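Local coordinates for 2-pyrone-4,6-dicarboxylic acid hydrolase, putative (Pseudomonas putida, PDB 2FFI), which is a putative hydrolase with a TIM-barrel fold, probably acting as a lactonase that opens the ring of 2-pyrone-4,6-dicarboxylate, at residues L219-W233 / L264-F277. Sequence-based numbering, arbitrary orientation.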
loop_
_atom_site.group_PDB
_atom_site.type_symbol
_atom_site.label_atom_id
_atom_site.label_comp_id
_atom_site.label_asym_id
_atom_site.label_seq_id
_atom_site.Cartn_x
_atom_site.Cartn_y
_atom_site.Cartn_z
ATOM N N LEU A 219 8.913 11.352 -7.600
ATOM C CA LEU A 219 9.857 10.276 -7.341
ATOM C C LEU A 219 11.228 10.844 -7.045
ATOM O O LEU A 219 11.809 10.573 -6.000
ATOM C CB LEU A 219 9.962 9.341 -8.548
ATOM C CG LEU A 219 9.903 7.839 -8.247
ATOM C CD1 LEU A 219 10.101 7.063 -9.530
ATOM C CD2 LEU A 219 10.949 7.464 -7.222
ATOM N N CYS A 220 11.757 11.634 -7.965
ATOM C CA CYS A 220 13.071 12.205 -7.752
ATOM C C CYS A 220 13.167 12.968 -6.442
ATOM O O CYS A 220 14.174 12.865 -5.757
ATOM C CB CYS A 220 13.468 13.112 -8.924
ATOM S SG CYS A 220 13.712 12.203 -10.506
ATOM N N ALA A 221 12.133 13.723 -6.079
ATOM C CA ALA A 221 12.175 14.493 -4.830
ATOM C C ALA A 221 12.026 13.578 -3.616
ATOM O O ALA A 221 12.717 13.728 -2.607
ATOM C CB ALA A 221 11.072 15.562 -4.824
ATOM N N LEU A 222 11.102 12.634 -3.729
ATOM C CA LEU A 222 10.849 11.675 -2.672
ATOM C C LEU A 222 12.121 10.895 -2.346
ATOM O O LEU A 222 12.585 10.921 -1.215
ATOM C CB LEU A 222 9.723 10.730 -3.101
ATOM C CG LEU A 222 8.438 10.719 -2.271
ATOM C CD1 LEU A 222 7.998 12.127 -1.929
ATOM C CD2 LEU A 222 7.363 9.987 -3.050
ATOM N N GLU A 223 12.695 10.216 -3.332
ATOM C CA GLU A 223 13.907 9.435 -3.092
ATOM C C GLU A 223 15.054 10.274 -2.579
ATOM O O GLU A 223 15.932 9.777 -1.883
ATOM C CB GLU A 223 14.375 8.723 -4.363
ATOM C CG GLU A 223 15.651 7.911 -4.140
ATOM C CD GLU A 223 16.442 7.685 -5.416
ATOM O OE1 GLU A 223 17.579 7.163 -5.334
ATOM O OE2 GLU A 223 15.927 8.030 -6.504
ATOM N N ALA A 224 15.061 11.549 -2.938
ATOM C CA ALA A 224 16.134 12.444 -2.511
ATOM C C ALA A 224 16.073 12.720 -1.006
ATOM O O ALA A 224 17.091 13.035 -0.393
ATOM C CB ALA A 224 16.059 13.759 -3.286
ATOM N N HIS A 225 14.882 12.590 -0.423
ATOM C CA HIS A 225 14.680 12.840 0.997
ATOM C C HIS A 225 14.526 11.566 1.816
ATOM O O HIS A 225 14.897 11.518 2.984
ATOM C CB HIS A 225 13.449 13.721 1.210
ATOM C CG HIS A 225 13.251 14.130 2.637
ATOM N ND1 HIS A 225 12.005 14.322 3.194
ATOM C CD2 HIS A 225 14.143 14.363 3.632
ATOM C CE1 HIS A 225 12.136 14.648 4.467
ATOM N NE2 HIS A 225 13.426 14.679 4.759
ATOM N N TYR A 226 13.965 10.529 1.212
ATOM C CA TYR A 226 13.780 9.276 1.927
ATOM C C TYR A 226 14.779 8.206 1.518
ATOM O O TYR A 226 15.254 7.442 2.364
ATOM C CB TYR A 226 12.356 8.765 1.725
ATOM C CG TYR A 226 11.345 9.574 2.483
ATOM C CD1 TYR A 226 11.383 9.633 3.868
ATOM C CD2 TYR A 226 10.355 10.283 1.817
ATOM C CE1 TYR A 226 10.456 10.376 4.580
ATOM C CE2 TYR A 226 9.417 11.033 2.514
ATOM C CZ TYR A 226 9.470 11.074 3.898
ATOM O OH TYR A 226 8.518 11.771 4.599
ATOM N N GLY A 227 15.087 8.156 0.223
ATOM C CA GLY A 227 16.030 7.178 -0.288
ATOM C C GLY A 227 15.339 6.015 -0.973
ATOM O O GLY A 227 14.174 5.735 -0.699
ATOM N N ALA A 228 16.062 5.339 -1.862
ATOM C CA ALA A 228 15.535 4.193 -2.604
ATOM C C ALA A 228 15.081 3.055 -1.689
ATOM O O ALA A 228 14.133 2.329 -2.008
ATOM C CB ALA A 228 16.592 3.681 -3.570
ATOM N N GLU A 229 15.767 2.897 -0.556
ATOM C CA GLU A 229 15.434 1.845 0.407
ATOM C C GLU A 229 14.133 2.147 1.153
ATOM O O GLU A 229 13.770 1.449 2.098
ATOM C CB GLU A 229 16.583 1.656 1.415
ATOM C CG GLU A 229 16.459 0.364 2.244
ATOM C CD GLU A 229 17.628 0.107 3.201
ATOM O OE1 GLU A 229 18.797 0.126 2.740
ATOM O OE2 GLU A 229 17.371 -0.136 4.409
ATOM N N ARG A 230 13.431 3.186 0.716
ATOM C CA ARG A 230 12.187 3.571 1.357
ATOM C C ARG A 230 11.052 3.771 0.378
ATOM O O ARG A 230 9.946 4.116 0.779
ATOM C CB ARG A 230 12.390 4.838 2.180
ATOM C CG ARG A 230 13.185 4.599 3.439
ATOM C CD ARG A 230 12.351 3.900 4.474
ATOM N NE ARG A 230 13.154 3.566 5.643
ATOM C CZ ARG A 230 14.087 2.624 5.655
ATOM N NH1 ARG A 230 14.773 2.386 6.758
ATOM N NH2 ARG A 230 14.327 1.913 4.564
ATOM N N LEU A 231 11.323 3.549 -0.902
ATOM C CA LEU A 231 10.302 3.681 -1.928
ATOM C C LEU A 231 10.056 2.335 -2.610
ATOM O O LEU A 231 10.999 1.647 -2.998
ATOM C CB LEU A 231 10.728 4.719 -2.958
ATOM C CG LEU A 231 10.609 6.184 -2.515
ATOM C CD1 LEU A 231 11.568 6.442 -1.398
ATOM C CD2 LEU A 231 10.916 7.134 -3.675
HETATM N N MSE A 232 8.790 1.952 -2.746
HETATM C CA MSE A 232 8.456 0.687 -3.391
HETATM C C MSE A 232 7.287 0.857 -4.349
HETATM O O MSE A 232 6.387 1.663 -4.109
HETATM C CB MSE A 232 8.100 -0.373 -2.355
HETATM C CG MSE A 232 6.763 -0.163 -1.702
HETATM SE SE MSE A 232 6.735 -0.942 0.059
HETATM C CE MSE A 232 6.860 0.692 1.047
ATOM N N TRP A 233 7.298 0.086 -5.430
ATOM C CA TRP A 233 6.236 0.166 -6.426
ATOM C C TRP A 233 5.043 -0.736 -6.163
ATOM O O TRP A 233 5.194 -1.882 -5.747
ATOM C CB TRP A 233 6.781 -0.176 -7.815
ATOM C CG TRP A 233 5.725 -0.208 -8.888
ATOM C CD1 TRP A 233 5.298 0.839 -9.656
ATOM C CD2 TRP A 233 4.974 -1.363 -9.324
ATOM N NE1 TRP A 233 4.333 0.404 -10.545
ATOM C CE2 TRP A 233 4.122 -0.938 -10.366
ATOM C CE3 TRP A 233 4.943 -2.713 -8.934
ATOM C CZ2 TRP A 233 3.254 -1.810 -11.027
ATOM C CZ3 TRP A 233 4.068 -3.588 -9.594
ATOM C CH2 TRP A 233 3.240 -3.129 -10.632
ATOM N N LEU A 264 17.372 2.000 -9.029
ATOM C CA LEU A 264 16.112 2.349 -8.385
ATOM C C LEU A 264 15.036 1.316 -8.659
ATOM O O LEU A 264 14.262 0.961 -7.762
ATOM C CB LEU A 264 15.626 3.712 -8.872
ATOM C CG LEU A 264 15.163 4.708 -7.812
ATOM C CD1 LEU A 264 14.582 5.926 -8.516
ATOM C CD2 LEU A 264 14.140 4.069 -6.887
ATOM N N ARG A 265 14.984 0.832 -9.897
ATOM C CA ARG A 265 13.993 -0.171 -10.278
ATOM C C ARG A 265 14.124 -1.429 -9.434
ATOM O O ARG A 265 13.128 -2.071 -9.119
ATOM C CB ARG A 265 14.119 -0.544 -11.767
ATOM C CG ARG A 265 13.800 0.580 -12.756
ATOM C CD ARG A 265 13.197 0.038 -14.049
ATOM N NE ARG A 265 14.035 -0.989 -14.660
ATOM C CZ ARG A 265 15.231 -0.758 -15.191
ATOM N NH1 ARG A 265 15.726 0.477 -15.187
ATOM N NH2 ARG A 265 15.933 -1.761 -15.710
ATOM N N GLN A 266 15.353 -1.787 -9.081
ATOM C CA GLN A 266 15.568 -2.972 -8.270
ATOM C C GLN A 266 15.113 -2.701 -6.848
ATOM O O GLN A 266 14.710 -3.614 -6.131
ATOM C CB GLN A 266 17.042 -3.395 -8.313
ATOM C CG GLN A 266 17.452 -3.989 -9.666
ATOM C CD GLN A 266 16.719 -5.296 -9.978
ATOM O OE1 GLN A 266 16.952 -6.326 -9.324
ATOM N NE2 GLN A 266 15.823 -5.259 -10.973
ATOM N N ALA A 267 15.164 -1.436 -6.451
ATOM C CA ALA A 267 14.722 -1.039 -5.122
ATOM C C ALA A 267 13.192 -0.969 -5.107
ATOM O O ALA A 267 12.552 -1.496 -4.210
ATOM C CB ALA A 267 15.303 0.319 -4.759
ATOM N N LEU A 268 12.612 -0.333 -6.119
ATOM C CA LEU A 268 11.176 -0.189 -6.171
ATOM C C LEU A 268 10.438 -1.471 -6.489
ATOM O O LEU A 268 9.258 -1.619 -6.127
ATOM C CB LEU A 268 10.790 0.879 -7.195
ATOM C CG LEU A 268 11.325 2.303 -7.002
ATOM C CD1 LEU A 268 10.880 3.159 -8.176
ATOM C CD2 LEU A 268 10.843 2.894 -5.697
ATOM N N LEU A 269 11.107 -2.410 -7.150
ATOM C CA LEU A 269 10.437 -3.644 -7.529
ATOM C C LEU A 269 10.830 -4.855 -6.709
ATOM O O LEU A 269 10.215 -5.908 -6.828
ATOM C CB LEU A 269 10.693 -3.932 -9.001
ATOM C CG LEU A 269 10.480 -2.800 -10.022
ATOM C CD1 LEU A 269 10.606 -3.430 -11.401
ATOM C CD2 LEU A 269 9.105 -2.125 -9.879
ATOM N N LEU A 270 11.827 -4.708 -5.849
ATOM C CA LEU A 270 12.249 -5.840 -5.056
ATOM C C LEU A 270 12.873 -5.518 -3.692
ATOM O O LEU A 270 12.260 -5.746 -2.649
ATOM C CB LEU A 270 13.228 -6.675 -5.874
ATOM C CG LEU A 270 13.657 -7.988 -5.217
ATOM C CD1 LEU A 270 12.520 -8.976 -5.248
ATOM C CD2 LEU A 270 14.835 -8.525 -5.939
ATOM N N ASP A 271 14.105 -5.014 -3.711
ATOM C CA ASP A 271 14.851 -4.694 -2.497
ATOM C C ASP A 271 14.031 -4.101 -1.369
ATOM O O ASP A 271 13.879 -4.736 -0.329
ATOM C CB ASP A 271 16.025 -3.784 -2.843
ATOM C CG ASP A 271 17.162 -4.539 -3.520
ATOM O OD1 ASP A 271 16.913 -5.684 -3.975
ATOM O OD2 ASP A 271 18.297 -3.986 -3.592
ATOM N N THR A 272 13.505 -2.898 -1.567
ATOM C CA THR A 272 12.691 -2.269 -0.543
ATOM C C THR A 272 11.542 -3.142 -0.053
ATOM O O THR A 272 11.504 -3.513 1.110
ATOM C CB THR A 272 12.114 -0.942 -1.038
ATOM O OG1 THR A 272 13.184 -0.083 -1.438
ATOM C CG2 THR A 272 11.341 -0.248 0.067
ATOM N N ALA A 273 10.602 -3.480 -0.923
ATOM C CA ALA A 273 9.489 -4.286 -0.464
ATOM C C ALA A 273 9.962 -5.570 0.195
ATOM O O ALA A 273 9.338 -6.046 1.142
ATOM C CB ALA A 273 8.557 -4.602 -1.609
ATOM N N ARG A 274 11.064 -6.136 -0.294
ATOM C CA ARG A 274 11.597 -7.384 0.272
ATOM C C ARG A 274 12.025 -7.247 1.736
ATOM O O ARG A 274 11.991 -8.210 2.497
ATOM C CB ARG A 274 12.784 -7.878 -0.557
ATOM C CG ARG A 274 13.523 -9.075 0.033
ATOM C CD ARG A 274 14.543 -9.588 -0.950
ATOM N NE ARG A 274 15.436 -8.507 -1.364
ATOM C CZ ARG A 274 16.226 -7.846 -0.528
ATOM N NH1 ARG A 274 17.004 -6.871 -0.976
ATOM N NH2 ARG A 274 16.239 -8.170 0.760
ATOM N N ALA A 275 12.441 -6.048 2.123
ATOM C CA ALA A 275 12.851 -5.813 3.496
ATOM C C ALA A 275 11.623 -5.615 4.388
ATOM O O ALA A 275 11.391 -6.395 5.311
ATOM C CB ALA A 275 13.764 -4.602 3.569
ATOM N N LEU A 276 10.830 -4.588 4.096
ATOM C CA LEU A 276 9.632 -4.276 4.878
ATOM C C LEU A 276 8.700 -5.460 5.105
ATOM O O LEU A 276 8.146 -5.623 6.191
ATOM C CB LEU A 276 8.841 -3.153 4.205
ATOM C CG LEU A 276 7.795 -2.456 5.069
ATOM C CD1 LEU A 276 8.536 -1.649 6.120
ATOM C CD2 LEU A 276 6.902 -1.563 4.222
ATOM N N PHE A 277 8.512 -6.283 4.082
ATOM C CA PHE A 277 7.617 -7.431 4.214
ATOM C C PHE A 277 8.360 -8.721 4.467
ATOM O O PHE A 277 7.767 -9.789 4.444
ATOM C CB PHE A 277 6.734 -7.594 2.965
ATOM C CG PHE A 277 5.843 -6.426 2.707
ATOM C CD1 PHE A 277 6.303 -5.346 1.974
ATOM C CD2 PHE A 277 4.566 -6.373 3.258
ATOM C CE1 PHE A 277 5.515 -4.224 1.795
ATOM C CE2 PHE A 277 3.764 -5.252 3.085
ATOM C CZ PHE A 277 4.241 -4.175 2.352
#
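L268 O takes the backbone N-H of W233 at 2.7 Å from that N, an almost straight bond (168°) that arrives in the carbonyl plane on a lone pair. It ties helix 262-276 to strand 231-234 of the TIM barrel, the last strand of the parallel run that begins at 108-110; the axes of the short pieces 231-233 and 264-276 lie at 99° to each other and approach to 5.6 Å. The carbonyl sits where the helix widens into a pi-type turn at 267-271. One turn on, the T272 hydroxyl lies among three carbonyl oxygens, those of A228, L231 and A267, with OG1 2.7 Å from A228 O. Beside it the methyls of A228 and A267 meet, CB to CB at 3.8 Å.

Toward the helix's N-terminal side, L264 slides its branches past L219 and the extended chain of E223, while its CD2 rests on A228 CB at 4.1 Å. Cut back to an alanine here, the side chain loses both branches, which would probably leave a gap between L219, E223 and A228. With chi1 at 176° the W233 side chain, which starts toward the helix, carries its indole away from it, to stack on F54 and meet F255 edge-to-face, while CB stays against L269 CD2. At the far end selenomethionine M232 bends at chi3: CE crosses to L276 CD2, and SE makes a Met-aromatic contact in the plane of the F277 ring, at its edge, 3.9 Å from CE1.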